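Local coordinates for putative major capsid protein (Cafeteriavirus-dependent mavirus, PDB 6G43) that probably builds the icosahedral shell of this virophage from trimers of double jelly-roll subunits, at residues 357-362 with 452-457; 148-153 with 388-393; 63-68 with 268-273; 242-247 with 257-262. One frame throughout, in Å; residues are numbered along the deposited sequence.

Contact 1. Residues 357-362 with 452-457; sequences IGLEIK and VQATFV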
loop_
_atom_site.group_PDB
_atom_site.type_symbol
_atom_site.label_atom_id
_atom_site.label_comp_id
_atom_site.label_asym_id
_atom_site.label_seq_id
_atom_site.Cartn_x
_atom_site.Cartn_y
_atom_site.Cartn_z
ATOM N N ILE A 357 4.442 -10.278 27.197
ATOM C CA ILE A 357 4.905 -11.624 26.809
ATOM C C ILE A 357 3.953 -12.759 27.207
ATOM O O ILE A 357 4.061 -13.866 26.679
ATOM C CB ILE A 357 6.326 -11.932 27.351
ATOM C CG1 ILE A 357 6.375 -11.929 28.890
ATOM C CG2 ILE A 357 7.324 -10.930 26.787
ATOM C CD1 ILE A 357 7.624 -12.567 29.459
ATOM N N GLY A 358 3.049 -12.490 28.146
ATOM C CA GLY A 358 2.069 -13.471 28.605
ATOM C C GLY A 358 0.773 -12.805 29.020
ATOM O O GLY A 358 0.759 -11.642 29.436
ATOM N N LEU A 359 -0.317 -13.555 28.911
ATOM C CA LEU A 359 -1.645 -13.054 29.229
ATOM C C LEU A 359 -2.522 -14.225 29.642
ATOM O O LEU A 359 -2.742 -15.126 28.837
ATOM C CB LEU A 359 -2.235 -12.354 27.996
ATOM C CG LEU A 359 -3.501 -11.511 28.156
ATOM C CD1 LEU A 359 -3.212 -10.245 28.945
ATOM C CD2 LEU A 359 -4.073 -11.163 26.790
ATOM N N GLU A 360 -2.983 -14.243 30.894
ATOM C CA GLU A 360 -4.039 -15.182 31.297
ATOM C C GLU A 360 -5.271 -14.447 31.828
ATOM O O GLU A 360 -5.161 -13.478 32.583
ATOM C CB GLU A 360 -3.552 -16.275 32.262
ATOM C CG GLU A 360 -2.811 -15.823 33.532
ATOM C CD GLU A 360 -2.568 -17.042 34.466
ATOM O OE1 GLU A 360 -3.100 -18.163 34.218
ATOM O OE2 GLU A 360 -1.840 -16.880 35.465
ATOM N N ILE A 361 -6.438 -14.925 31.398
ATOM C CA ILE A 361 -7.718 -14.262 31.619
ATOM C C ILE A 361 -8.669 -15.230 32.323
ATOM O O ILE A 361 -8.719 -16.422 31.999
ATOM C CB ILE A 361 -8.330 -13.778 30.282
ATOM C CG1 ILE A 361 -7.389 -12.766 29.609
ATOM C CG2 ILE A 361 -9.698 -13.133 30.501
ATOM C CD1 ILE A 361 -7.714 -12.470 28.165
ATOM N N LYS A 362 -9.413 -14.696 33.288
ATOM C CA LYS A 362 -10.450 -15.428 33.997
ATOM C C LYS A 362 -11.791 -14.806 33.627
ATOM O O LYS A 362 -11.911 -13.586 33.601
ATOM C CB LYS A 362 -10.215 -15.335 35.508
ATOM C CG LYS A 362 -11.250 -16.042 36.375
ATOM C CD LYS A 362 -10.876 -15.965 37.847
ATOM C CE LYS A 362 -12.013 -16.452 38.731
ATOM N NZ LYS A 362 -11.636 -16.495 40.169
ATOM N N VAL A 452 -7.871 -10.101 34.606
ATOM C CA VAL A 452 -6.822 -10.133 33.584
ATOM C C VAL A 452 -5.452 -10.029 34.252
ATOM O O VAL A 452 -5.200 -9.086 35.003
ATOM C CB VAL A 452 -6.998 -8.977 32.570
ATOM C CG1 VAL A 452 -5.831 -8.909 31.593
ATOM C CG2 VAL A 452 -8.302 -9.138 31.804
ATOM N N GLN A 453 -4.587 -11.008 33.976
ATOM C CA GLN A 453 -3.188 -10.992 34.408
ATOM C C GLN A 453 -2.295 -10.851 33.180
ATOM O O GLN A 453 -2.413 -11.635 32.237
ATOM C CB GLN A 453 -2.838 -12.284 35.153
ATOM C CG GLN A 453 -1.375 -12.404 35.570
ATOM C CD GLN A 453 -1.057 -13.753 36.192
ATOM O OE1 GLN A 453 -1.448 -14.027 37.327
ATOM N NE2 GLN A 453 -0.339 -14.603 35.457
ATOM N N ALA A 454 -1.397 -9.865 33.209
ATOM C CA ALA A 454 -0.455 -9.615 32.121
ATOM C C ALA A 454 0.968 -9.733 32.643
ATOM O O ALA A 454 1.321 -9.090 33.632
ATOM C CB ALA A 454 -0.686 -8.232 31.530
ATOM N N THR A 455 1.768 -10.569 31.982
ATOM C CA THR A 455 3.203 -10.682 32.241
ATOM C C THR A 455 3.929 -9.891 31.156
ATOM O O THR A 455 3.655 -10.076 29.965
ATOM C CB THR A 455 3.661 -12.154 32.222
ATOM O OG1 THR A 455 2.845 -12.919 33.117
ATOM C CG2 THR A 455 5.122 -12.282 32.647
ATOM N N PHE A 456 4.851 -9.015 31.563
ATOM C CA PHE A 456 5.470 -8.067 30.633
ATOM C C PHE A 456 6.904 -7.675 30.975
ATOM O O PHE A 456 7.367 -7.851 32.105
ATOM C CB PHE A 456 4.609 -6.802 30.519
ATOM C CG PHE A 456 4.398 -6.079 31.825
ATOM C CD1 PHE A 456 3.355 -6.440 32.677
ATOM C CD2 PHE A 456 5.229 -5.026 32.201
ATOM C CE1 PHE A 456 3.153 -5.775 33.879
ATOM C CE2 PHE A 456 5.030 -4.355 33.401
ATOM C CZ PHE A 456 3.992 -4.732 34.244
ATOM N N VAL A 457 7.581 -7.128 29.969
ATOM C CA VAL A 457 8.949 -6.615 30.093
ATOM C C VAL A 457 8.948 -5.122 29.767
ATOM O O VAL A 457 8.155 -4.664 28.937
ATOM C CB VAL A 457 9.953 -7.377 29.189
ATOM C CG1 VAL A 457 9.987 -8.850 29.568
ATOM C CG2 VAL A 457 9.637 -7.221 27.701
#
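Thr455 O receives two backbone N-H groups from the facing strand, Ile357 N at 2.9 Å and Gly358 N at 3.1 Å, so that two residues of 357-362 stand opposite one of 452-457: a classic beta bulge. Beyond it the strands run almost exactly antiparallel, their axes at 174°. Gly358 with Thr455 and Glu360 with Gln453 are the hydrogen-bonded pairs, while Leu359 with Ala454 and Ile361 with Val452 are non-hydrogen-bonded. Between the bonded pairs Leu359 CA leans on Gln453 O at 3.4 Å, a CA-H...O contact.

Among polar side chains, Glu360 and Gln453 lie alongside each other and point the same way. Glu360 OE2 comes to 2.7 Å from Gln453 NE2, with the carboxylate and amide planes turned 68° apart. CG of Glu360 sits between its own N and carbonyl carbon (chi1 53°), and the extended chain beyond runs next to the amide; Glu360 also touches Arg371.

Apolar contacts gather on the face of Leu359, Ile361, Val452 and Ala454. The CD1 branch of Leu359 reaches across to Val452 CG1 at 4.0 Å and Ala454 CB at 4.1 Å. Leu378 of helix 375-384 and Ile426 and Phe428 of strand 426-428 pack on this face. Near the bulge, Ile357 CG1 crosses Thr455 CG2 at 4.0 Å.

The pair forms the middle of a four-stranded antiparallel sheet in the V20-type C-terminal domain. Its chemistry is two-faced: aliphatic groups bury one side against the core, whereas the partly exposed Glu360, Gln453 and Thr455 give the other a polar surface.

Contact 2. Residues 148-153 with 388-393; sequences VDEYNK and NKRFSC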
loop_
_atom_site.group_PDB
_atom_site.type_symbol
_atom_site.label_atom_id
_atom_site.label_comp_id
_atom_site.label_asym_id
_atom_site.label_seq_id
_atom_site.Cartn_x
_atom_site.Cartn_y
_atom_site.Cartn_z
ATOM N N VAL A 148 1.523 6.742 14.344
ATOM C CA VAL A 148 1.792 6.377 15.737
ATOM C C VAL A 148 3.203 5.795 15.839
ATOM O O VAL A 148 3.680 5.140 14.909
ATOM C CB VAL A 148 0.755 5.351 16.247
ATOM C CG1 VAL A 148 0.991 4.991 17.708
ATOM C CG2 VAL A 148 -0.654 5.893 16.071
ATOM N N ASP A 149 3.857 6.038 16.974
ATOM C CA ASP A 149 5.239 5.605 17.203
ATOM C C ASP A 149 5.396 4.087 17.149
ATOM O O ASP A 149 4.640 3.351 17.793
ATOM C CB ASP A 149 5.740 6.097 18.567
ATOM C CG ASP A 149 5.938 7.598 18.619
ATOM O OD1 ASP A 149 6.236 8.216 17.577
ATOM O OD2 ASP A 149 5.805 8.169 19.720
ATOM N N GLU A 150 6.380 3.640 16.375
ATOM C CA GLU A 150 6.751 2.236 16.292
ATOM C C GLU A 150 7.777 1.835 17.362
ATOM O O GLU A 150 7.874 0.653 17.706
ATOM C CB GLU A 150 7.314 1.938 14.899
ATOM C CG GLU A 150 6.301 2.116 13.775
ATOM C CD GLU A 150 6.871 1.766 12.414
ATOM O OE1 GLU A 150 6.544 0.683 11.890
ATOM O OE2 GLU A 150 7.657 2.569 11.874
ATOM N N TYR A 151 8.529 2.810 17.883
ATOM C CA TYR A 151 9.661 2.551 18.786
ATOM C C TYR A 151 9.659 3.485 19.995
ATOM O O TYR A 151 9.114 4.588 19.935
ATOM C CB TYR A 151 10.979 2.635 17.997
ATOM C CG TYR A 151 11.012 1.604 16.895
ATOM C CD1 TYR A 151 11.181 0.254 17.195
ATOM C CD2 TYR A 151 10.795 1.960 15.562
ATOM C CE1 TYR A 151 11.171 -0.711 16.204
ATOM C CE2 TYR A 151 10.784 0.996 14.557
ATOM C CZ TYR A 151 10.971 -0.339 14.887
ATOM O OH TYR A 151 10.958 -1.310 13.914
ATOM N N ASN A 152 10.254 3.024 21.094
ATOM C CA ASN A 152 10.217 3.749 22.376
ATOM C C ASN A 152 11.168 4.950 22.437
ATOM O O ASN A 152 11.001 5.830 23.281
ATOM C CB ASN A 152 10.475 2.790 23.550
ATOM C CG ASN A 152 11.955 2.535 23.801
ATOM O OD1 ASN A 152 12.691 2.137 22.898
ATOM N ND2 ASN A 152 12.397 2.752 25.040
ATOM N N LYS A 153 12.173 4.954 21.562
ATOM C CA LYS A 153 13.055 6.098 21.351
ATOM C C LYS A 153 13.009 6.499 19.877
ATOM O O LYS A 153 12.945 5.638 18.999
ATOM C CB LYS A 153 14.491 5.744 21.738
ATOM C CG LYS A 153 14.708 5.510 23.222
ATOM C CD LYS A 153 16.185 5.310 23.537
ATOM C CE LYS A 153 16.418 5.192 25.036
ATOM N NZ LYS A 153 17.862 5.046 25.382
ATOM N N ASN A 388 -3.047 -2.461 14.010
ATOM C CA ASN A 388 -2.569 -1.931 12.722
ATOM C C ASN A 388 -1.047 -1.723 12.604
ATOM O O ASN A 388 -0.589 -1.111 11.639
ATOM C CB ASN A 388 -3.316 -0.620 12.393
ATOM C CG ASN A 388 -3.030 0.500 13.386
ATOM O OD1 ASN A 388 -2.215 0.353 14.297
ATOM N ND2 ASN A 388 -3.715 1.623 13.217
ATOM N N LYS A 389 -0.275 -2.225 13.570
ATOM C CA LYS A 389 1.189 -2.082 13.559
ATOM C C LYS A 389 1.895 -3.432 13.439
ATOM O O LYS A 389 1.262 -4.490 13.494
ATOM C CB LYS A 389 1.668 -1.327 14.802
ATOM C CG LYS A 389 0.889 -0.047 15.069
ATOM C CD LYS A 389 1.658 0.948 15.923
ATOM C CE LYS A 389 2.728 1.694 15.132
ATOM N NZ LYS A 389 2.185 2.457 13.973
ATOM N N ARG A 390 3.211 -3.368 13.260
ATOM C CA ARG A 390 4.053 -4.538 13.009
ATOM C C ARG A 390 4.602 -5.156 14.293
ATOM O O ARG A 390 4.575 -4.530 15.355
ATOM C CB ARG A 390 5.197 -4.131 12.088
ATOM C CG ARG A 390 4.710 -3.666 10.721
ATOM C CD ARG A 390 5.563 -2.554 10.137
ATOM N NE ARG A 390 5.088 -2.175 8.808
ATOM C CZ ARG A 390 4.014 -1.424 8.548
ATOM N NH1 ARG A 390 3.253 -0.933 9.530
ATOM N NH2 ARG A 390 3.693 -1.159 7.283
ATOM N N PHE A 391 5.107 -6.385 14.177
ATOM C CA PHE A 391 5.602 -7.150 15.331
ATOM C C PHE A 391 6.787 -6.481 16.027
ATOM O O PHE A 391 6.868 -6.498 17.257
ATOM C CB PHE A 391 5.988 -8.579 14.927
ATOM C CG PHE A 391 6.392 -9.449 16.094
ATOM C CD1 PHE A 391 5.429 -10.074 16.882
ATOM C CD2 PHE A 391 7.738 -9.631 16.417
ATOM C CE1 PHE A 391 5.796 -10.870 17.961
ATOM C CE2 PHE A 391 8.111 -10.425 17.493
ATOM C CZ PHE A 391 7.139 -11.045 18.266
ATOM N N SER A 392 7.699 -5.911 15.239
ATOM C CA SER A 392 8.851 -5.177 15.767
ATOM C C SER A 392 8.437 -4.144 16.816
ATOM O O SER A 392 9.105 -3.998 17.840
ATOM C CB SER A 392 9.607 -4.494 14.627
ATOM O OG SER A 392 10.740 -3.790 15.103
ATOM N N CYS A 393 7.328 -3.452 16.553
ATOM C CA CYS A 393 6.720 -2.526 17.505
ATOM C C CYS A 393 6.036 -3.267 18.664
ATOM O O CYS A 393 6.406 -3.080 19.825
ATOM C CB CYS A 393 5.715 -1.627 16.776
ATOM S SG CYS A 393 4.701 -0.569 17.835
#
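Glu150 lies across Lys389 and Cys393, and these three residues carry most of the contact. The aliphatic part of Glu150 crosses the lysine chain, CG meeting Lys389 CE at 3.8 Å. Lys389 then folds back on itself near its end (chi3 77°, chi4 59°), which carries NZ to the backbone of the loop, where it donates to Val148 O at 3.2 Å. This donor stands 49° out of the carbonyl plane, so the bond does not follow a lone pair.

The carboxylate of Glu150 makes no salt bridge across the contact. Its OE1 stays 4.4 Å from Arg390 NH1, well out of the guanidinium plane, so attraction there is probably only electrostatic. Firmer partners lie beyond: OE2 bonds to Asn160, and NE of Arg390 makes a salt bridge with Asp171 of the second subunit.

Cys393 packs on the backbone of Glu150, with CB 3.3 Å and SG 3.4 Å from Glu150 O. Next to it, the hydroxyl of Tyr151 meets Ser392 OG at 2.8 Å and can donate to it, though another acceptor competes for the same proton; OG lies at the edge of the tyrosine ring, near its plane. Ser392 OG in turn donates to Gly179 O of the second subunit, which ties this pair to the interface.

A long loop from the N-terminal half thus docks on the first turn of the short helix 391-394, with Arg390 at its N-cap position. Joining the two halves of the chain beside a neighbouring subunit fits the trimeric capsomer expected of double jelly-roll capsid proteins.

Contact 3. Residues 63-68 with 268-273; sequences QPLGNL and MLVQNW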
loop_
_atom_site.group_PDB
_atom_site.type_symbol
_atom_site.label_atom_id
_atom_site.label_comp_id
_atom_site.label_asym_id
_atom_site.label_seq_id
_atom_site.Cartn_x
_atom_site.Cartn_y
_atom_site.Cartn_z
ATOM N N GLN A 63 -23.813 26.800 19.115
ATOM C CA GLN A 63 -24.319 27.282 17.831
ATOM C C GLN A 63 -25.443 26.391 17.296
ATOM O O GLN A 63 -25.176 25.295 16.802
ATOM C CB GLN A 63 -23.183 27.363 16.800
ATOM C CG GLN A 63 -23.583 27.943 15.443
ATOM C CD GLN A 63 -24.149 29.354 15.553
ATOM O OE1 GLN A 63 -23.411 30.304 15.819
ATOM N NE2 GLN A 63 -25.460 29.496 15.357
ATOM N N PRO A 64 -26.705 26.865 17.390
ATOM C CA PRO A 64 -27.816 26.227 16.685
ATOM C C PRO A 64 -27.580 26.156 15.175
ATOM O O PRO A 64 -27.039 27.098 14.587
ATOM C CB PRO A 64 -28.998 27.150 16.997
ATOM C CG PRO A 64 -28.669 27.732 18.327
ATOM C CD PRO A 64 -27.177 27.921 18.308
ATOM N N LEU A 65 -27.974 25.039 14.567
ATOM C CA LEU A 65 -27.772 24.807 13.140
ATOM C C LEU A 65 -28.962 24.042 12.569
ATOM O O LEU A 65 -29.222 22.901 12.960
ATOM C CB LEU A 65 -26.483 24.009 12.905
ATOM C CG LEU A 65 -25.149 24.697 13.216
ATOM C CD1 LEU A 65 -24.004 23.696 13.147
ATOM C CD2 LEU A 65 -24.891 25.863 12.272
ATOM N N GLY A 66 -29.681 24.676 11.647
ATOM C CA GLY A 66 -30.764 24.017 10.920
ATOM C C GLY A 66 -30.244 23.071 9.853
ATOM O O GLY A 66 -29.040 23.026 9.580
ATOM N N ASN A 67 -31.162 22.307 9.263
ATOM C CA ASN A 67 -30.871 21.407 8.137
ATOM C C ASN A 67 -29.779 20.378 8.486
ATOM O O ASN A 67 -29.815 19.824 9.588
ATOM C CB ASN A 67 -30.568 22.217 6.871
ATOM C CG ASN A 67 -31.732 23.090 6.452
ATOM O OD1 ASN A 67 -31.680 24.311 6.561
ATOM N ND2 ASN A 67 -32.799 22.459 5.980
ATOM N N LEU A 68 -28.809 20.135 7.597
ATOM C CA LEU A 68 -27.819 19.078 7.809
ATOM C C LEU A 68 -26.488 19.633 8.287
ATOM O O LEU A 68 -26.007 20.637 7.765
ATOM C CB LEU A 68 -27.613 18.262 6.532
ATOM C CG LEU A 68 -28.865 17.607 5.938
ATOM C CD1 LEU A 68 -28.474 16.689 4.791
ATOM C CD2 LEU A 68 -29.656 16.838 6.991
HETATM N N MSE A 268 -14.143 25.709 15.900
HETATM C CA MSE A 268 -14.746 24.484 15.376
HETATM C C MSE A 268 -15.155 24.715 13.943
HETATM O O MSE A 268 -15.830 25.704 13.644
HETATM C CB MSE A 268 -15.955 24.096 16.220
HETATM C CG MSE A 268 -16.562 22.773 15.759
HETATM SE SE MSE A 268 -17.701 22.004 17.164
HETATM C CE MSE A 268 -19.035 23.449 17.262
ATOM N N LEU A 269 -14.746 23.806 13.054
ATOM C CA LEU A 269 -15.124 23.838 11.636
ATOM C C LEU A 269 -16.217 22.804 11.366
ATOM O O LEU A 269 -16.021 21.614 11.622
ATOM C CB LEU A 269 -13.909 23.543 10.754
ATOM C CG LEU A 269 -14.104 23.582 9.231
ATOM C CD1 LEU A 269 -14.498 24.969 8.742
ATOM C CD2 LEU A 269 -12.837 23.122 8.532
ATOM N N VAL A 270 -17.354 23.271 10.849
ATOM C CA VAL A 270 -18.483 22.408 10.486
ATOM C C VAL A 270 -18.911 22.655 9.040
ATOM O O VAL A 270 -18.642 23.720 8.488
ATOM C CB VAL A 270 -19.706 22.646 11.409
ATOM C CG1 VAL A 270 -19.334 22.419 12.868
ATOM C CG2 VAL A 270 -20.283 24.047 11.227
ATOM N N GLN A 271 -19.573 21.663 8.446
ATOM C CA GLN A 271 -20.309 21.825 7.189
ATOM C C GLN A 271 -21.788 21.927 7.523
ATOM O O GLN A 271 -22.290 21.117 8.299
ATOM C CB GLN A 271 -20.106 20.616 6.281
ATOM C CG GLN A 271 -18.708 20.461 5.726
ATOM C CD GLN A 271 -18.582 19.234 4.841
ATOM O OE1 GLN A 271 -18.553 18.108 5.336
ATOM N NE2 GLN A 271 -18.506 19.443 3.529
ATOM N N ASN A 272 -22.482 22.904 6.941
ATOM C CA ASN A 272 -23.934 23.043 7.112
ATOM C C ASN A 272 -24.608 23.319 5.773
ATOM O O ASN A 272 -24.296 24.312 5.121
ATOM C CB ASN A 272 -24.267 24.161 8.102
ATOM C CG ASN A 272 -25.743 24.195 8.465
ATOM O OD1 ASN A 272 -26.488 25.059 8.003
ATOM N ND2 ASN A 272 -26.176 23.241 9.281
ATOM N N TRP A 273 -25.544 22.453 5.383
ATOM C CA TRP A 273 -26.200 22.545 4.074
ATOM C C TRP A 273 -27.632 22.013 4.087
ATOM O O TRP A 273 -28.000 21.210 4.948
ATOM C CB TRP A 273 -25.364 21.811 3.014
ATOM C CG TRP A 273 -25.390 20.302 3.083
ATOM C CD1 TRP A 273 -26.136 19.459 2.309
ATOM C CD2 TRP A 273 -24.616 19.466 3.953
ATOM N NE1 TRP A 273 -25.883 18.152 2.647
ATOM C CE2 TRP A 273 -24.955 18.126 3.654
ATOM C CE3 TRP A 273 -23.673 19.718 4.958
ATOM C CZ2 TRP A 273 -24.384 17.039 4.329
ATOM C CZ3 TRP A 273 -23.103 18.634 5.629
ATOM C CH2 TRP A 273 -23.462 17.312 5.310
#
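Asn272 ND2 has two hydrogen-bond partners: it donates to Gly66 O at 2.9 Å, with an N-H...O angle of 166°, and also bonds to Thr69 OG1. Both partners flank a corner of the antiparallel sheet, probably part of the N-terminal jelly roll, where the chain leaves strand 58-66 and enters strand 68-84. Gly66 O lies close to the amide plane of Asn272, and ND2 is nearly in line with the Gly66 C=O, so the bond is straight and fixes the rotation of the amide. Leu68 O is also near ND2, but the angle is too poor for a bond.

The turn itself is made at Asn67, whose phi is positive, and its CB comes to 3.4 Å from Trp273 O. Immediately after it, Leu68 and Trp273 form an antiparallel hydrogen-bonded pair: Leu68 N donates to Trp273 O, and Trp273 N returns a bond to Leu68 O, each at 3.0 Å. Before the corner, Leu65 sends CD1 to Val270 CG2 at 4.2 Å, an apolar contact where the two chains diverge; Phe228 and Gln43 of neighbouring strands touch the same leucine.

Side chains reinforce the Leu68-Trp273 pair. With CG of Trp273 placed between its N and carbonyl carbon (chi1 73°), the indole turns one face to Leu68 CB. That atom sits over the six-membered ring, 4.0 Å from its centroid and 15° off the normal, a CH-pi contact. Tyr21 of the second subunit packs on Leu68 and bonds through OH to the indole nitrogen, so the corner is also part of the trimer interface. Leu68 CD1 stands 3.7 Å from that same Trp273 NE1.

Contact 4. Residues 242-247 with 257-262; sequences IGIADD and FEVDIT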
loop_
_atom_site.group_PDB
_atom_site.type_symbol
_atom_site.label_atom_id
_atom_site.label_comp_id
_atom_site.label_asym_id
_atom_site.label_seq_id
_atom_site.Cartn_x
_atom_site.Cartn_y
_atom_site.Cartn_z
ATOM N N ILE A 242 3.667 18.461 21.941
ATOM C CA ILE A 242 5.017 18.660 21.403
ATOM C C ILE A 242 5.884 17.407 21.514
ATOM O O ILE A 242 5.957 16.784 22.572
ATOM C CB ILE A 242 5.726 19.843 22.105
ATOM C CG1 ILE A 242 4.837 21.102 22.086
ATOM C CG2 ILE A 242 7.076 20.135 21.458
ATOM C CD1 ILE A 242 4.332 21.521 20.718
ATOM N N GLY A 243 6.551 17.065 20.411
ATOM C CA GLY A 243 7.463 15.927 20.343
ATOM C C GLY A 243 8.886 16.359 20.022
ATOM O O GLY A 243 9.106 17.153 19.104
ATOM N N ILE A 244 9.843 15.832 20.786
ATOM C CA ILE A 244 11.270 16.129 20.617
ATOM C C ILE A 244 12.009 14.794 20.561
ATOM O O ILE A 244 11.848 13.959 21.450
ATOM C CB ILE A 244 11.816 16.999 21.783
ATOM C CG1 ILE A 244 11.081 18.347 21.835
ATOM C CG2 ILE A 244 13.325 17.234 21.642
ATOM C CD1 ILE A 244 11.341 19.160 23.085
ATOM N N ALA A 245 12.816 14.598 19.521
ATOM C CA ALA A 245 13.593 13.366 19.353
ATOM C C ALA A 245 14.534 13.133 20.535
ATOM O O ALA A 245 15.047 14.085 21.124
ATOM C CB ALA A 245 14.384 13.414 18.056
ATOM N N ASP A 246 14.755 11.862 20.864
ATOM C CA ASP A 246 15.547 11.483 22.034
ATOM C C ASP A 246 17.051 11.775 21.928
ATOM O O ASP A 246 17.738 11.769 22.948
ATOM C CB ASP A 246 15.327 10.005 22.368
ATOM C CG ASP A 246 13.896 9.708 22.782
ATOM O OD1 ASP A 246 13.034 9.560 21.889
ATOM O OD2 ASP A 246 13.630 9.619 23.999
ATOM N N ASP A 247 17.556 12.018 20.715
ATOM C CA ASP A 247 18.973 12.381 20.509
ATOM C C ASP A 247 19.238 13.893 20.346
ATOM O O ASP A 247 20.333 14.291 19.931
ATOM C CB ASP A 247 19.587 11.575 19.345
ATOM C CG ASP A 247 18.923 11.847 18.002
ATOM O OD1 ASP A 247 17.853 12.497 17.956
ATOM O OD2 ASP A 247 19.469 11.392 16.976
ATOM N N PHE A 257 13.792 19.061 28.644
ATOM C CA PHE A 257 13.439 20.306 27.959
ATOM C C PHE A 257 12.278 20.982 28.690
ATOM O O PHE A 257 11.487 20.315 29.365
ATOM C CB PHE A 257 13.053 20.040 26.498
ATOM C CG PHE A 257 14.118 19.334 25.703
ATOM C CD1 PHE A 257 15.164 20.046 25.126
ATOM C CD2 PHE A 257 14.079 17.951 25.533
ATOM C CE1 PHE A 257 16.149 19.394 24.398
ATOM C CE2 PHE A 257 15.063 17.294 24.809
ATOM C CZ PHE A 257 16.099 18.017 24.240
ATOM N N GLU A 258 12.203 22.306 28.567
ATOM C CA GLU A 258 11.116 23.103 29.135
ATOM C C GLU A 258 10.348 23.716 27.972
ATOM O O GLU A 258 10.949 24.343 27.098
ATOM C CB GLU A 258 11.673 24.199 30.050
ATOM C CG GLU A 258 10.617 24.986 30.821
ATOM C CD GLU A 258 11.199 26.169 31.579
ATOM O OE1 GLU A 258 12.183 25.975 32.329
ATOM O OE2 GLU A 258 10.666 27.293 31.435
ATOM N N VAL A 259 9.029 23.529 27.964
ATOM C CA VAL A 259 8.177 23.978 26.857
ATOM C C VAL A 259 6.988 24.801 27.375
ATOM O O VAL A 259 6.386 24.459 28.392
ATOM C CB VAL A 259 7.692 22.784 25.998
ATOM C CG1 VAL A 259 6.870 23.262 24.808
ATOM C CG2 VAL A 259 8.873 21.966 25.490
ATOM N N ASP A 260 6.669 25.882 26.661
ATOM C CA ASP A 260 5.563 26.784 27.002
ATOM C C ASP A 260 4.664 26.989 25.785
ATOM O O ASP A 260 5.158 27.314 24.704
ATOM C CB ASP A 260 6.089 28.158 27.447
ATOM C CG ASP A 260 7.031 28.079 28.636
ATOM O OD1 ASP A 260 6.768 27.286 29.564
ATOM O OD2 ASP A 260 8.033 28.831 28.649
ATOM N N ILE A 261 3.357 26.813 25.974
ATOM C CA ILE A 261 2.355 27.142 24.957
ATOM C C ILE A 261 1.886 28.585 25.170
ATOM O O ILE A 261 1.471 28.945 26.275
ATOM C CB ILE A 261 1.128 26.201 25.031
ATOM C CG1 ILE A 261 1.552 24.726 25.011
ATOM C CG2 ILE A 261 0.165 26.478 23.884
ATOM C CD1 ILE A 261 2.335 24.293 23.783
ATOM N N THR A 262 1.953 29.393 24.111
ATOM C CA THR A 262 1.414 30.760 24.106
ATOM C C THR A 262 0.558 30.995 22.861
ATOM O O THR A 262 0.603 30.217 21.906
ATOM C CB THR A 262 2.535 31.818 24.146
ATOM O OG1 THR A 262 3.408 31.643 23.023
ATOM C CG2 THR A 262 3.342 31.706 25.438
#
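Ile244 covers one face of the Phe257 ring with two of its methyl groups. CG2 lies 4.0 Å from the ring centroid, 28° off the normal, a CH-pi contact, and 3.6 Å from Phe257 CE2, while CD1 rests at 3.8 Å from Phe257 CG. Because Ile244 CG1 lies beside the backbone N (chi1 -61°), with CG2 anti to that N and the chain extended to CD1, both methyls come to the same side of the ring. This is face-to-face packing of two beta layers rather than strand pairing: the strand axes are 9.9 Å apart, run 154° to each other, and no hydrogen bond joins the segments.

Val259 continues the apolar layer. Its CG1 meets Ile242 CG1 at 4.0 Å, and its CG2 approaches Ile244 CD1 at 4.4 Å. Ile261 closes the row from the same strand, with CD1 at 4.4 Å from Ile242 CG1.

Around this core, Ala81 and Ile83 of strand 68-84 and Ile96 and Leu98 of strand 96-98 touch the two isoleucines of 242-247, and Phe348 packs on Val259. Each layer is held by its own backbone bonds: Gly243 with Gly97 on one side, Glu258 with Lys84 on the other. Past strand 242-244 the chain is fixed by Asp247: OD1 accepts from Gln95 NE2, and OD2 from Ala156 N.

Overall arrangement
Contacts 3 and 4 share strand 258-273, one near each end, with centres 36 Å apart. Contact 2 ties this N-terminal half to the C-terminal half: its 148-153 loop touches contact 4, where Lys153 CA lies 3.5 Å from Asp246 OD1, and its centre is 21 Å from that of contact 4. On its other flank, contact 1 stands about 9 Å away by nearest atoms, with centres 20 Å apart. Contact 1 and contact 3 lie on opposite sides of the chain's centre, 47 Å between centres. Contacts 2 and 3 both meet the second subunit although their centres are 38 Å apart, whereas contacts 1 and 4 touch no other chain of the trimer.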